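Local coordinates for ABC transporter, substrate-binding protein (Streptococcus pneumoniae, PDB 5G5Y), which binds fructooligosaccharides such as kestose, nystose and inulin, preferring longer chains, as the solute-binding component of the FusABC-MsmK importer, at residues 140-145 with 280-285; 163-168 with 240-245; 177-182 with 261-266; 184-189 with 248-253. All blocks are in the same frame, centred on the assembly; numbering follows the deposited sequence.

Contact 1 (140-145 with 280-285); sequences WINKDW and ESYDVL
The side chain of Asn142 lies over one face of the Tyr282 ring, its CG 3.9 Å above the ring plane and displaced toward the rim, with amide and ring turned 54° against each other. The overlap arises where two antiparallel strands pair side by side, a non-hydrogen-bonded pair that puts both side chains on one face of the sheet. One step along, Ile141 and Asp283 form the hydrogen-bonded pair: Ile141 N donates to Asp283 O (2.8 Å) and Asp283 N returns the bond to Ile141 O (3.0 Å). Asn142 also ends the strand, as the N-cap of the following helix. With CG anti to its backbone N (chi1 -164°), it turns OD1 back to accept from Trp145 N at 3.0 Å, the donor standing above the carbonyl plane.

On the face shared by Ile141 and Asp283, the Lys143 chain bends at chi3 and lays its methylenes along Asp283 CB. Lys143 NZ then makes a salt bridge to Asp283 OD2 (3.2 Å), on the anti side of the carboxylate, and a water links the same NZ to Glu280 OE1. Asp144 OD2 accepts from Ser281 OG at 2.7 Å, met from above the carboxylate plane. Apolar contacts close the other end, Trp140 CZ3 against Val284 CG2 and Ile141 CD1 against Leu285 CD1.

Strand 282-284 is the edge of a four-stranded mixed sheet, and strand 138-142 sits between it and strand 264-269, where Phe264 O accepts from Tyr282 OH and Thr269 O from Trp140 NE1; helix 399-412 packs on Trp140 and Val284.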
# COMPACT_ATOMS: atom_id res chain seq x y z
N TRP A 140 14.22 -9.76 -7.21
CA TRP A 140 15.41 -10.10 -6.45
C TRP A 140 16.12 -11.24 -7.16
O TRP A 140 15.47 -12.12 -7.75
CB TRP A 140 14.99 -10.56 -5.05
CG TRP A 140 14.13 -9.58 -4.34
CD1 TRP A 140 12.78 -9.53 -4.35
CD2 TRP A 140 14.57 -8.53 -3.48
NE1 TRP A 140 12.35 -8.49 -3.59
CE2 TRP A 140 13.42 -7.87 -3.03
CE3 TRP A 140 15.82 -8.07 -3.07
CZ2 TRP A 140 13.47 -6.77 -2.17
CZ3 TRP A 140 15.87 -6.97 -2.19
CH2 TRP A 140 14.71 -6.34 -1.76
N ILE A 141 17.45 -11.23 -7.11
CA ILE A 141 18.24 -12.23 -7.82
C ILE A 141 19.28 -12.87 -6.88
O ILE A 141 19.81 -12.19 -6.00
CB ILE A 141 18.90 -11.62 -9.07
CG1 ILE A 141 19.60 -12.69 -9.93
CG2 ILE A 141 19.83 -10.48 -8.73
CD1 ILE A 141 19.98 -12.19 -11.31
N ASN A 142 19.58 -14.15 -7.13
CA ASN A 142 20.59 -14.89 -6.38
C ASN A 142 22.03 -14.55 -6.81
O ASN A 142 22.56 -15.05 -7.82
CB ASN A 142 20.31 -16.41 -6.42
CG ASN A 142 21.11 -17.15 -5.34
OD1 ASN A 142 22.25 -16.82 -5.13
ND2 ASN A 142 20.49 -18.09 -4.66
N LYS A 143 22.64 -13.65 -6.05
CA LYS A 143 24.03 -13.24 -6.28
C LYS A 143 25.08 -14.33 -5.99
O LYS A 143 26.13 -14.27 -6.60
CB LYS A 143 24.38 -11.99 -5.43
CG LYS A 143 23.87 -10.67 -5.98
CD LYS A 143 24.69 -9.46 -5.50
CE LYS A 143 25.15 -9.56 -4.04
NZ LYS A 143 25.55 -8.25 -3.44
N ASP A 144 24.81 -15.26 -5.08
CA ASP A 144 25.65 -16.45 -4.87
C ASP A 144 25.77 -17.23 -6.19
O ASP A 144 26.89 -17.53 -6.63
CB ASP A 144 25.07 -17.41 -3.83
CG ASP A 144 25.17 -16.91 -2.40
OD1 ASP A 144 25.86 -15.90 -2.13
OD2 ASP A 144 24.55 -17.56 -1.54
N TRP A 145 24.63 -17.51 -6.82
CA TRP A 145 24.62 -18.24 -8.13
C TRP A 145 25.36 -17.49 -9.24
O TRP A 145 26.13 -18.10 -10.00
CB TRP A 145 23.20 -18.56 -8.56
CG TRP A 145 22.46 -19.48 -7.66
CD1 TRP A 145 22.89 -20.01 -6.46
CD2 TRP A 145 21.15 -19.97 -7.86
NE1 TRP A 145 21.93 -20.79 -5.93
CE2 TRP A 145 20.85 -20.80 -6.77
CE3 TRP A 145 20.20 -19.80 -8.87
CZ2 TRP A 145 19.64 -21.44 -6.64
CZ3 TRP A 145 18.99 -20.43 -8.73
CH2 TRP A 145 18.72 -21.25 -7.64
N GLU A 280 22.90 -12.08 2.42
CA GLU A 280 23.44 -11.42 1.26
C GLU A 280 23.42 -12.31 -0.00
O GLU A 280 23.91 -11.91 -1.03
CB GLU A 280 24.87 -10.96 1.56
CG GLU A 280 25.00 -10.10 2.83
CD GLU A 280 24.11 -8.86 2.85
OE1 GLU A 280 23.94 -8.21 1.78
OE2 GLU A 280 23.60 -8.51 3.94
N SER A 281 22.82 -13.49 0.06
CA SER A 281 22.73 -14.36 -1.13
C SER A 281 21.85 -13.75 -2.23
O SER A 281 22.08 -14.03 -3.40
CB SER A 281 22.18 -15.74 -0.77
OG SER A 281 22.98 -16.34 0.24
N TYR A 282 20.85 -12.92 -1.83
CA TYR A 282 19.93 -12.24 -2.76
C TYR A 282 20.07 -10.72 -2.68
O TYR A 282 20.32 -10.15 -1.59
CB TYR A 282 18.49 -12.64 -2.45
CG TYR A 282 18.19 -14.04 -2.85
CD1 TYR A 282 18.43 -15.09 -1.97
CD2 TYR A 282 17.68 -14.34 -4.12
CE1 TYR A 282 18.17 -16.41 -2.35
CE2 TYR A 282 17.39 -15.65 -4.49
CZ TYR A 282 17.65 -16.68 -3.60
OH TYR A 282 17.40 -18.00 -3.97
N ASP A 283 19.94 -10.07 -3.84
CA ASP A 283 19.97 -8.62 -3.91
C ASP A 283 18.99 -8.16 -5.00
O ASP A 283 18.42 -8.98 -5.70
CB ASP A 283 21.38 -8.14 -4.25
CG ASP A 283 21.71 -6.79 -3.64
OD1 ASP A 283 20.79 -6.04 -3.22
OD2 ASP A 283 22.90 -6.46 -3.60
N VAL A 284 18.83 -6.85 -5.11
CA VAL A 284 17.93 -6.22 -6.07
C VAL A 284 18.41 -6.48 -7.50
O VAL A 284 19.59 -6.30 -7.83
CB VAL A 284 17.82 -4.69 -5.87
CG1 VAL A 284 16.78 -4.12 -6.82
CG2 VAL A 284 17.48 -4.32 -4.43
N LEU A 285 17.49 -6.94 -8.34
CA LEU A 285 17.76 -7.06 -9.76
C LEU A 285 17.64 -5.64 -10.31
O LEU A 285 16.54 -5.06 -10.23
CB LEU A 285 16.71 -7.97 -10.43
CG LEU A 285 16.87 -8.18 -11.94
CD1 LEU A 285 18.13 -8.96 -12.23
CD2 LEU A 285 15.69 -8.89 -12.54
O HOH W 1 25.76 -8.33 -0.63

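Contact 2 (163-168 with 240-245); sequences VLEAFK and KGLIDK
A Schellman motif ends helix 225-239, and the residues that complete it, Gly241 and Leu242, are among those that meet helix 157-169. Leu242 supplies an apolar centre, with polar contacts around it, by laying its two methyl groups on the helix surface: CD1 touches Leu164 CB at 3.8 Å, while CD2 reaches the backbone carbonyl, 3.5 Å from Leu164 O, and also meets the aliphatic parts of Glu165 and Lys168. With CG anti to the carbonyl carbon (chi1 -59°) and the chain then extended, the branched end of Leu242 is carried across to the helix.

Gly241 is the C-prime residue of the motif, with the positive phi that such a turn requires, and its carbonyl is presented to the neighbouring helix. Lys168 NZ donates to Gly241 O over 3.0 Å, tilted 31° from the carbonyl plane. The lysine runs nearly straight as far as CE and bends only at chi4, so that its methylenes pass beside Lys240 O and Gly241 O before the ammonium group arrives. One helix thus places a cation just beyond the C-terminal end of another, where the helix dipole would probably favour a positive charge.

Elsewhere, Glu165 and Lys240 cross at an angle. Their charged atoms are 4.2 Å apart, Glu165 OE2 to Lys240 NZ, beyond salt-bridge range, and water fills the link: one molecule donates to Glu165 OE2 at 2.8 Å and accepts from Lys240 NZ at 2.6 Å. A second water donates to Lys240 O and, weakly, to Glu165 OE2. Leu164 also packs on Pro182 and Phe183 of strand 181-183.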
# COMPACT_ATOMS: atom_id res chain seq x y z
N VAL A 163 21.21 -15.56 -18.27
CA VAL A 163 21.42 -15.88 -16.87
C VAL A 163 20.48 -16.94 -16.32
O VAL A 163 20.90 -17.83 -15.55
CB VAL A 163 21.34 -14.58 -16.01
CG1 VAL A 163 21.12 -14.85 -14.54
CG2 VAL A 163 22.60 -13.79 -16.23
N LEU A 164 19.19 -16.85 -16.64
CA LEU A 164 18.26 -17.85 -16.16
C LEU A 164 18.57 -19.25 -16.74
O LEU A 164 18.40 -20.26 -16.06
CB LEU A 164 16.81 -17.45 -16.50
CG LEU A 164 16.32 -16.14 -15.85
CD1 LEU A 164 14.97 -15.76 -16.40
CD2 LEU A 164 16.27 -16.21 -14.34
N GLU A 165 18.99 -19.31 -17.99
CA GLU A 165 19.39 -20.60 -18.62
C GLU A 165 20.61 -21.21 -17.93
O GLU A 165 20.64 -22.42 -17.70
CB GLU A 165 19.65 -20.41 -20.08
CG GLU A 165 18.34 -20.17 -20.81
CD GLU A 165 18.50 -20.01 -22.29
OE1 GLU A 165 19.35 -19.22 -22.72
OE2 GLU A 165 17.71 -20.66 -23.01
N ALA A 166 21.56 -20.36 -17.57
CA ALA A 166 22.74 -20.78 -16.77
C ALA A 166 22.33 -21.26 -15.37
O ALA A 166 22.83 -22.29 -14.89
CB ALA A 166 23.77 -19.67 -16.70
N PHE A 167 21.39 -20.55 -14.72
CA PHE A 167 20.81 -21.05 -13.48
C PHE A 167 20.10 -22.39 -13.67
O PHE A 167 20.15 -23.26 -12.80
CB PHE A 167 19.75 -20.08 -12.90
CG PHE A 167 20.28 -18.76 -12.39
CD1 PHE A 167 21.65 -18.51 -12.19
CD2 PHE A 167 19.37 -17.78 -12.03
CE1 PHE A 167 22.08 -17.29 -11.69
CE2 PHE A 167 19.80 -16.56 -11.52
CZ PHE A 167 21.15 -16.32 -11.34
N LYS A 168 19.38 -22.55 -14.78
CA LYS A 168 18.65 -23.79 -15.02
C LYS A 168 19.60 -24.99 -15.17
O LYS A 168 19.37 -26.02 -14.56
CB LYS A 168 17.76 -23.67 -16.28
CG LYS A 168 16.74 -24.79 -16.48
CD LYS A 168 16.18 -24.73 -17.89
CE LYS A 168 15.61 -26.04 -18.37
NZ LYS A 168 14.39 -26.38 -17.58
N LYS A 240 11.31 -21.82 -22.60
CA LYS A 240 12.66 -22.27 -22.23
C LYS A 240 12.77 -23.07 -20.94
O LYS A 240 13.87 -23.37 -20.52
CB LYS A 240 13.60 -21.08 -22.23
CG LYS A 240 13.75 -20.49 -23.62
CD LYS A 240 14.50 -19.18 -23.58
CE LYS A 240 14.33 -18.38 -24.85
NZ LYS A 240 15.24 -18.88 -25.92
N GLY A 241 11.65 -23.40 -20.30
CA GLY A 241 11.64 -24.13 -19.03
C GLY A 241 12.23 -23.37 -17.86
O GLY A 241 12.79 -23.95 -16.93
N LEU A 242 12.10 -22.04 -17.88
CA LEU A 242 12.76 -21.22 -16.87
C LEU A 242 11.83 -20.83 -15.73
O LEU A 242 12.33 -20.37 -14.69
CB LEU A 242 13.36 -19.99 -17.54
CG LEU A 242 14.40 -20.26 -18.64
CD1 LEU A 242 14.81 -18.97 -19.38
CD2 LEU A 242 15.63 -20.98 -18.08
N ILE A 243 10.52 -21.02 -15.89
CA ILE A 243 9.55 -20.63 -14.87
C ILE A 243 9.24 -21.80 -13.96
O ILE A 243 9.08 -22.94 -14.41
CB ILE A 243 8.22 -20.08 -15.49
CG1 ILE A 243 8.52 -18.86 -16.39
CG2 ILE A 243 7.25 -19.69 -14.38
CD1 ILE A 243 7.28 -18.19 -17.00
N ASP A 244 9.19 -21.51 -12.66
CA ASP A 244 8.63 -22.38 -11.64
C ASP A 244 7.38 -23.12 -12.14
O ASP A 244 6.38 -22.49 -12.47
CB ASP A 244 8.31 -21.53 -10.38
CG ASP A 244 8.11 -22.34 -9.12
OD1 ASP A 244 7.71 -23.52 -9.23
OD2 ASP A 244 8.30 -21.80 -7.99
N LYS A 245 7.43 -24.47 -12.19
CA LYS A 245 6.23 -25.22 -12.65
C LYS A 245 4.95 -25.00 -11.83
O LYS A 245 3.85 -25.28 -12.32
CB LYS A 245 6.52 -26.72 -12.87
CG LYS A 245 7.37 -27.40 -11.80
CD LYS A 245 7.05 -28.89 -11.65
CE LYS A 245 7.61 -29.45 -10.34
NZ LYS A 245 6.78 -29.04 -9.16
O HOH W 2 16.33 -23.47 -21.79
O HOH W 3 17.74 -19.12 -25.34

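Contact 3 (177-182 with 261-266); sequences EADEIP and DQKFGV. With CA (calcium ion), chain C; ZN (zinc ion), chain G.
Segments 179-182 and 263-266 run almost parallel, their end-to-end directions 9° apart, and Ile181 pairs with Phe264 in a parallel bridge. Both backbone polar atoms of Ile181 are gripped: N donates to Lys263 O at 2.8 Å, and O accepts from Gly265 N, also at 2.8 Å. Pro182 O extends the pairing by accepting from Val266 N (2.7 Å), where the second segment turns a corner at Gly265 and Val266. Ile181 CB meets the edge of the Phe264 ring, near its plane, 4.1 Å from CD1.

The pairing follows directly on a calcium-binding loop; calcium binding is essential for substrate translocation by the transporter. Glu177 binds the ion through its backbone O, Asp179 through OD1 at 2.1 Å, and Glu180 through both carboxylate oxygens; Asp171, Asn173 and Asn175 complete the site. Asp179 CG sits between its backbone N and carbonyl carbon (chi1 63°), which turns OD1 to the metal and OD2 toward the second segment. There Lys263 crosses it at about a right angle, bringing CE within 3.5 Å of Asp179 OD2, although NZ stays 4.7 Å from that oxygen. The second segment begins in a Schellman motif that ends helix 252-260, with Gln262 as C-prime residue. Next to it, Asp261 OD1 holds a zinc ion at 2.0 Å, and His260 also belongs to that site.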
# COMPACT_ATOMS: atom_id res chain seq x y z
N GLU A 177 22.21 -31.67 -8.94
CA GLU A 177 20.79 -31.84 -9.31
C GLU A 177 20.27 -30.61 -10.06
O GLU A 177 20.78 -29.50 -9.86
CB GLU A 177 19.91 -32.00 -8.07
CG GLU A 177 20.26 -33.18 -7.17
CD GLU A 177 19.27 -33.36 -6.02
OE1 GLU A 177 18.35 -32.51 -5.86
OE2 GLU A 177 19.41 -34.34 -5.27
N ALA A 178 19.23 -30.81 -10.87
CA ALA A 178 18.50 -29.72 -11.53
C ALA A 178 17.34 -29.27 -10.63
O ALA A 178 16.17 -29.38 -10.99
CB ALA A 178 18.00 -30.17 -12.90
N ASP A 179 17.70 -28.77 -9.46
CA ASP A 179 16.74 -28.30 -8.46
C ASP A 179 16.51 -26.77 -8.51
O ASP A 179 15.55 -26.26 -7.96
CB ASP A 179 17.19 -28.73 -7.06
CG ASP A 179 18.52 -28.11 -6.62
OD1 ASP A 179 19.50 -27.96 -7.41
OD2 ASP A 179 18.63 -27.82 -5.41
N GLU A 180 17.39 -26.05 -9.21
CA GLU A 180 17.30 -24.59 -9.34
C GLU A 180 15.99 -24.22 -10.08
O GLU A 180 15.68 -24.79 -11.14
CB GLU A 180 18.53 -24.04 -10.08
CG GLU A 180 19.84 -24.01 -9.29
CD GLU A 180 20.64 -25.33 -9.28
OE1 GLU A 180 20.21 -26.32 -9.90
OE2 GLU A 180 21.74 -25.37 -8.65
N ILE A 181 15.23 -23.30 -9.49
CA ILE A 181 14.02 -22.76 -10.10
C ILE A 181 14.46 -21.38 -10.59
O ILE A 181 14.63 -20.49 -9.78
CB ILE A 181 12.87 -22.64 -9.10
CG1 ILE A 181 12.56 -24.02 -8.48
CG2 ILE A 181 11.61 -22.08 -9.79
CD1 ILE A 181 11.54 -24.00 -7.36
N PRO A 182 14.68 -21.22 -11.90
CA PRO A 182 15.26 -19.95 -12.33
C PRO A 182 14.44 -18.70 -12.02
O PRO A 182 15.01 -17.69 -11.61
CB PRO A 182 15.42 -20.14 -13.84
CG PRO A 182 15.58 -21.66 -13.96
CD PRO A 182 14.60 -22.19 -13.01
N ASP A 261 14.51 -22.23 1.34
CA ASP A 261 15.54 -23.17 0.87
C ASP A 261 16.38 -22.66 -0.29
O ASP A 261 17.16 -23.42 -0.86
CB ASP A 261 14.91 -24.53 0.55
CG ASP A 261 14.18 -25.13 1.75
OD1 ASP A 261 14.63 -24.90 2.90
OD2 ASP A 261 13.14 -25.82 1.57
N GLN A 262 16.25 -21.37 -0.62
CA GLN A 262 17.04 -20.69 -1.64
C GLN A 262 17.03 -21.40 -3.00
O GLN A 262 18.06 -21.56 -3.65
CB GLN A 262 18.46 -20.42 -1.14
CG GLN A 262 18.47 -19.70 0.22
CD GLN A 262 19.76 -18.94 0.53
OE1 GLN A 262 20.69 -18.92 -0.26
NE2 GLN A 262 19.79 -18.30 1.70
N LYS A 263 15.84 -21.81 -3.41
CA LYS A 263 15.67 -22.51 -4.70
C LYS A 263 15.47 -21.57 -5.89
O LYS A 263 15.55 -22.00 -7.06
CB LYS A 263 14.51 -23.49 -4.59
CG LYS A 263 14.76 -24.66 -3.63
CD LYS A 263 15.73 -25.68 -4.22
CE LYS A 263 16.17 -26.76 -3.23
NZ LYS A 263 15.01 -27.36 -2.52
N PHE A 264 15.26 -20.28 -5.61
CA PHE A 264 14.89 -19.32 -6.64
C PHE A 264 16.11 -18.62 -7.22
O PHE A 264 17.04 -18.24 -6.49
CB PHE A 264 13.94 -18.26 -6.08
CG PHE A 264 12.59 -18.75 -5.64
CD1 PHE A 264 11.92 -19.79 -6.28
CD2 PHE A 264 11.93 -18.08 -4.61
CE1 PHE A 264 10.66 -20.14 -5.90
CE2 PHE A 264 10.67 -18.44 -4.22
CZ PHE A 264 10.02 -19.48 -4.86
N GLY A 265 16.12 -18.46 -8.55
CA GLY A 265 17.11 -17.64 -9.20
C GLY A 265 16.73 -16.17 -9.15
O GLY A 265 17.52 -15.32 -8.70
N VAL A 266 15.54 -15.87 -9.67
CA VAL A 266 14.96 -14.53 -9.68
C VAL A 266 13.56 -14.72 -9.16
O VAL A 266 12.87 -15.64 -9.58
CB VAL A 266 14.94 -13.90 -11.10
CG1 VAL A 266 14.12 -12.59 -11.14
CG2 VAL A 266 16.37 -13.66 -11.60
CA CA C . 21.46 -27.87 -8.20
ZN ZN G . 13.17 -24.51 4.19
O HOH W 4 10.89 -24.58 3.65

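Contact 4 (184-189 with 248-253); sequences SFISGN and FEHDWN
An edge-to-face pair of Phe185 with Phe248 and a hydrogen bond from His250 join the loop after strand 181-183 to the N-terminal approach of helix 252-260, close to the substrate-binding residues Asn274 and Asn191. Phe185 turns the CE1-CZ edge of its ring to one face of Phe248, with centroids 5.3 Å apart and planes at 81°. Its CG occupies the position between backbone N and carbonyl carbon (chi1 51°), and this swings the ring over to its partner. Ser187 CB lies 3.6 Å from Phe248 CD1, while the hydroxyl of that serine is bonded to Arg450, on the helix 429-455 that also packs against Phe248.

His250 adopts the same first torsion as Phe185, which folds its imidazole back over the loop. Both ring nitrogens are engaged, ND1 with Lys258 and NE2 with a backbone carbonyl, a combination that would fix the ring's rotation. Ser184 OG, itself hydrogen-bonded to Asp244, lies at the imidazole edge. Ile186 rests CG1 against this ring and reaches on with CD1 to Trp252 CA, 3.8 Å away. NE2 of His250 donates to Phe185 O over 2.7 Å; the oxygen lies almost in the imidazole plane, whereas the donor is tilted 34° from the carbonyl plane.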
# COMPACT_ATOMS: atom_id res chain seq x y z
N SER A 184 10.50 -17.30 -10.49
CA SER A 184 9.25 -17.61 -9.80
C SER A 184 8.53 -16.34 -9.37
O SER A 184 9.11 -15.27 -9.31
CB SER A 184 9.50 -18.49 -8.57
OG SER A 184 8.29 -19.09 -8.19
N PHE A 185 7.24 -16.51 -9.12
CA PHE A 185 6.34 -15.45 -8.74
C PHE A 185 5.08 -16.09 -8.28
O PHE A 185 4.87 -17.32 -8.46
CB PHE A 185 6.08 -14.53 -9.95
CG PHE A 185 5.66 -15.28 -11.20
CD1 PHE A 185 4.32 -15.63 -11.41
CD2 PHE A 185 6.60 -15.64 -12.14
CE1 PHE A 185 3.94 -16.33 -12.59
CE2 PHE A 185 6.23 -16.33 -13.31
CZ PHE A 185 4.90 -16.67 -13.53
N ILE A 186 4.25 -15.28 -7.63
CA ILE A 186 2.85 -15.62 -7.37
C ILE A 186 2.03 -14.73 -8.29
O ILE A 186 1.96 -13.52 -8.10
CB ILE A 186 2.42 -15.45 -5.90
CG1 ILE A 186 3.35 -16.25 -4.96
CG2 ILE A 186 0.98 -15.89 -5.69
CD1 ILE A 186 3.03 -16.09 -3.51
N SER A 187 1.39 -15.34 -9.25
CA SER A 187 0.65 -14.60 -10.29
C SER A 187 -0.60 -13.85 -9.82
O SER A 187 -1.44 -14.36 -9.07
CB SER A 187 0.29 -15.53 -11.45
OG SER A 187 -0.35 -14.80 -12.51
N GLY A 188 -0.74 -12.62 -10.31
CA GLY A 188 -1.92 -11.83 -10.12
C GLY A 188 -1.62 -10.48 -9.49
O GLY A 188 -0.60 -9.88 -9.78
N ASN A 189 -2.55 -9.98 -8.67
CA ASN A 189 -2.28 -8.77 -7.93
C ASN A 189 -1.23 -9.07 -6.84
O ASN A 189 -1.05 -10.24 -6.39
CB ASN A 189 -3.54 -8.16 -7.29
CG ASN A 189 -4.53 -7.52 -8.31
OD1 ASN A 189 -4.20 -6.89 -9.39
ND2 ASN A 189 -5.81 -7.69 -7.96
N PHE A 248 1.74 -20.57 -11.27
CA PHE A 248 0.33 -20.21 -11.37
C PHE A 248 -0.60 -20.93 -10.41
O PHE A 248 -1.79 -20.66 -10.38
CB PHE A 248 -0.13 -20.37 -12.82
CG PHE A 248 0.58 -19.45 -13.76
CD1 PHE A 248 0.12 -18.16 -13.97
CD2 PHE A 248 1.74 -19.88 -14.44
CE1 PHE A 248 0.80 -17.30 -14.83
CE2 PHE A 248 2.41 -19.03 -15.30
CZ PHE A 248 1.94 -17.73 -15.49
N GLU A 249 -0.05 -21.83 -9.58
CA GLU A 249 -0.85 -22.65 -8.65
C GLU A 249 -0.53 -22.44 -7.18
O GLU A 249 -1.41 -22.54 -6.34
CB GLU A 249 -0.64 -24.12 -8.97
CG GLU A 249 -1.32 -24.53 -10.25
CD GLU A 249 -0.95 -25.92 -10.70
OE1 GLU A 249 0.25 -26.27 -10.66
OE2 GLU A 249 -1.86 -26.68 -11.09
N HIS A 250 0.71 -22.17 -6.85
CA HIS A 250 1.11 -22.15 -5.44
C HIS A 250 0.62 -20.93 -4.66
O HIS A 250 0.20 -19.92 -5.23
CB HIS A 250 2.61 -22.34 -5.30
CG HIS A 250 3.44 -21.28 -5.95
ND1 HIS A 250 4.77 -21.45 -6.17
CD2 HIS A 250 3.13 -20.05 -6.44
CE1 HIS A 250 5.27 -20.39 -6.77
NE2 HIS A 250 4.30 -19.52 -6.94
N ASP A 251 0.65 -21.06 -3.34
CA ASP A 251 0.27 -20.01 -2.44
C ASP A 251 1.49 -19.49 -1.71
O ASP A 251 2.59 -19.96 -1.94
CB ASP A 251 -0.86 -20.47 -1.50
CG ASP A 251 -0.44 -21.57 -0.50
OD1 ASP A 251 0.75 -21.95 -0.39
OD2 ASP A 251 -1.37 -22.06 0.17
N TRP A 252 1.30 -18.45 -0.90
CA TRP A 252 2.37 -17.77 -0.18
C TRP A 252 3.19 -18.75 0.65
O TRP A 252 4.41 -18.72 0.66
CB TRP A 252 1.76 -16.71 0.72
CG TRP A 252 2.72 -16.05 1.69
CD1 TRP A 252 2.71 -16.17 3.06
CD2 TRP A 252 3.76 -15.11 1.37
NE1 TRP A 252 3.69 -15.38 3.61
CE2 TRP A 252 4.35 -14.71 2.60
CE3 TRP A 252 4.26 -14.57 0.17
CZ2 TRP A 252 5.44 -13.82 2.66
CZ3 TRP A 252 5.34 -13.68 0.23
CH2 TRP A 252 5.91 -13.31 1.48
N ASN A 253 2.50 -19.64 1.36
CA ASN A 253 3.19 -20.66 2.18
C ASN A 253 4.14 -21.53 1.39
O ASN A 253 5.27 -21.72 1.79
CB ASN A 253 2.16 -21.50 2.97
CG ASN A 253 1.59 -20.74 4.17
OD1 ASN A 253 2.25 -19.91 4.77
ND2 ASN A 253 0.36 -21.05 4.52

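From the N terminus, strand 138-142 comes first, and contact 1 closes the outermost loop when 280-285 returns beside it. The other three contacts nest within that loop. Helix 157-169 waits for 240-245 in contact 2, whereas the calcium-loop strand waits for 261-266 in contact 3; these two cross, as do contacts 2 and 4. Contact 4 is nested inside contact 3. Strand 264-269 is the common member, with strand 181-183 on one side and strand 138-142 on the other. Asn142 N to Gly265 O unites contacts 1 and 3, Val266 O to Ser184 N contacts 3 and 4, and the packing of Ile243 on Phe185 contacts 2 and 4.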